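Side-chain contact in deoxyribose-phosphate aldolase (Toxoplasma gondii, PDB 4EIV), which belongs to the deoxyribose-phosphate aldolase family of enzymes and folds as an eight-stranded parallel beta/alpha (TIM) barrel: residues S61-F66 with V90-G95. Residues are numbered along the deposited sequence; the frame is centred on the assembly and turned at random.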
loop_
_atom_site.group_PDB
_atom_site.type_symbol
_atom_site.label_atom_id
_atom_site.label_comp_id
_atom_site.label_asym_id
_atom_site.label_seq_id
_atom_site.Cartn_x
_atom_site.Cartn_y
_atom_site.Cartn_z
ATOM N N SER A 61 0.144 -2.782 -21.937
ATOM C CA SER A 61 -0.887 -3.503 -22.654
ATOM C C SER A 61 -0.680 -3.340 -24.147
ATOM O O SER A 61 -0.691 -2.226 -24.657
ATOM C CB SER A 61 -2.293 -3.005 -22.302
ATOM O OG SER A 61 -2.600 -3.205 -20.929
ATOM N N VAL A 62 -0.504 -4.454 -24.840
ATOM C CA VAL A 62 -0.363 -4.440 -26.296
ATOM C C VAL A 62 -1.195 -5.538 -26.921
ATOM O O VAL A 62 -1.616 -6.469 -26.246
ATOM C CB VAL A 62 1.123 -4.665 -26.740
ATOM C CG1 VAL A 62 2.000 -3.475 -26.344
ATOM C CG2 VAL A 62 1.648 -5.962 -26.166
ATOM N N ARG A 63 -1.397 -5.454 -28.234
ATOM C CA ARG A 63 -2.012 -6.563 -28.962
ATOM C C ARG A 63 -0.983 -7.709 -29.017
ATOM O O ARG A 63 0.236 -7.476 -28.883
ATOM C CB ARG A 63 -2.388 -6.182 -30.395
ATOM C CG ARG A 63 -3.281 -4.998 -30.540
ATOM C CD ARG A 63 -4.659 -5.140 -29.874
ATOM N NE ARG A 63 -5.394 -4.007 -30.393
ATOM C CZ ARG A 63 -6.052 -3.993 -31.562
ATOM N NH1 ARG A 63 -6.266 -5.115 -32.236
ATOM N NH2 ARG A 63 -6.548 -2.858 -32.017
ATOM N N PRO A 64 -1.444 -8.956 -29.214
ATOM C CA PRO A 64 -0.541 -10.090 -29.304
ATOM C C PRO A 64 0.628 -9.866 -30.280
ATOM O O PRO A 64 1.730 -10.334 -30.006
ATOM C CB PRO A 64 -1.468 -11.216 -29.746
ATOM C CG PRO A 64 -2.751 -10.865 -29.090
ATOM C CD PRO A 64 -2.855 -9.393 -29.203
ATOM N N ALA A 65 0.412 -9.109 -31.361
ATOM C CA ALA A 65 1.461 -8.843 -32.379
ATOM C C ALA A 65 2.743 -8.197 -31.865
ATOM O O ALA A 65 3.761 -8.263 -32.542
ATOM C CB ALA A 65 0.903 -7.998 -33.508
ATOM N N PHE A 66 2.707 -7.570 -30.691
ATOM C CA PHE A 66 3.916 -6.921 -30.150
ATOM C C PHE A 66 4.527 -7.576 -28.918
ATOM O O PHE A 66 5.528 -7.079 -28.406
ATOM C CB PHE A 66 3.672 -5.417 -29.917
ATOM C CG PHE A 66 3.568 -4.642 -31.192
ATOM C CD1 PHE A 66 4.712 -4.287 -31.885
ATOM C CD2 PHE A 66 2.341 -4.312 -31.732
ATOM C CE1 PHE A 66 4.642 -3.610 -33.079
ATOM C CE2 PHE A 66 2.263 -3.622 -32.943
ATOM C CZ PHE A 66 3.421 -3.277 -33.614
ATOM N N VAL A 90 -6.634 -9.513 -25.874
ATOM C CA VAL A 90 -7.260 -10.514 -26.768
ATOM C C VAL A 90 -8.742 -10.176 -26.967
ATOM O O VAL A 90 -9.378 -9.556 -26.113
ATOM C CB VAL A 90 -7.063 -11.969 -26.266
ATOM C CG1 VAL A 90 -5.561 -12.254 -26.092
ATOM C CG2 VAL A 90 -7.825 -12.238 -24.968
ATOM N N ASN A 91 -9.253 -10.558 -28.134
ATOM C CA ASN A 91 -10.619 -10.224 -28.588
ATOM C C ASN A 91 -10.791 -8.724 -28.861
ATOM O O ASN A 91 -11.897 -8.235 -28.816
ATOM C CB ASN A 91 -11.703 -10.715 -27.622
ATOM C CG ASN A 91 -12.994 -11.130 -28.333
ATOM O OD1 ASN A 91 -13.047 -11.293 -29.566
ATOM N ND2 ASN A 91 -14.056 -11.309 -27.544
ATOM N N PHE A 92 -9.687 -8.027 -29.104
ATOM C CA PHE A 92 -9.694 -6.616 -29.402
ATOM C C PHE A 92 -9.745 -6.402 -30.918
ATOM O O PHE A 92 -9.270 -7.226 -31.691
ATOM C CB PHE A 92 -8.426 -5.920 -28.842
ATOM C CG PHE A 92 -8.546 -5.442 -27.410
ATOM C CD1 PHE A 92 -8.350 -4.101 -27.097
ATOM C CD2 PHE A 92 -8.813 -6.352 -26.388
ATOM C CE1 PHE A 92 -8.447 -3.662 -25.782
ATOM C CE2 PHE A 92 -8.894 -5.919 -25.061
ATOM C CZ PHE A 92 -8.724 -4.578 -24.774
ATOM N N PRO A 93 -10.275 -5.249 -31.342
ATOM C CA PRO A 93 -10.810 -4.147 -30.529
ATOM C C PRO A 93 -12.320 -4.179 -30.323
ATOM O O PRO A 93 -12.832 -3.323 -29.605
ATOM C CB PRO A 93 -10.449 -2.908 -31.358
ATOM C CG PRO A 93 -10.559 -3.380 -32.766
ATOM C CD PRO A 93 -10.166 -4.846 -32.759
ATOM N N GLU A 94 -13.031 -5.128 -30.949
ATOM C CA GLU A 94 -14.497 -5.124 -30.962
ATOM C C GLU A 94 -15.213 -6.239 -30.232
ATOM O O GLU A 94 -16.459 -6.192 -30.133
ATOM C CB GLU A 94 -15.002 -5.056 -32.416
ATOM C CG GLU A 94 -14.630 -3.774 -33.143
ATOM C CD GLU A 94 -15.284 -2.507 -32.574
ATOM O OE1 GLU A 94 -16.194 -2.609 -31.743
ATOM O OE2 GLU A 94 -14.910 -1.394 -33.003
ATOM N N GLY A 95 -14.494 -7.244 -29.727
ATOM C CA GLY A 95 -15.133 -8.322 -28.956
ATOM C C GLY A 95 -15.950 -9.268 -29.815
ATOM O O GLY A 95 -16.924 -9.823 -29.341
#
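Arg63 and Pro64 meet Val90, Phe92 and Pro93 at the C-terminal rim of a TIM barrel, where the neighbouring parallel strands 59-62 and 85-90 run out into their loops. Arg63, just past the end of its strand, is the first residue of 61-66 to touch the other loop. Its side chain is long enough to reach across: CG lies anti to the carbonyl carbon (chi1 -56°), and a bend at chi2 carries the guanidinium to Phe92. One face of that flat group rests over the Phe92 CB methylene, off-centre, Arg63 NE lying 3.9 Å from Phe92 CB; the Phe92 ring, tilted 41° from the guanidinium plane, reaches Leu120. The contact is van der Waals in kind; the hydrogen bond from Arg63 NE goes to Leu35 O, after strand 30-34, so one side chain links three successive loops. Pro93, which follows a cis peptide bond, crosses the guanidinium at about a right angle, Pro93 CB lying 4.0 Å from Arg63 NH2. Pro64 follows, a rigid apolar residue suited to a turn, which Phe66 N closes by bonding to Arg63 O. The Pro64 ring also touches Glu105 of helix 99-111. Branched, apolar Val90 is buried against Val102, and its CG1 lies 4.3 Å from Pro64 CG.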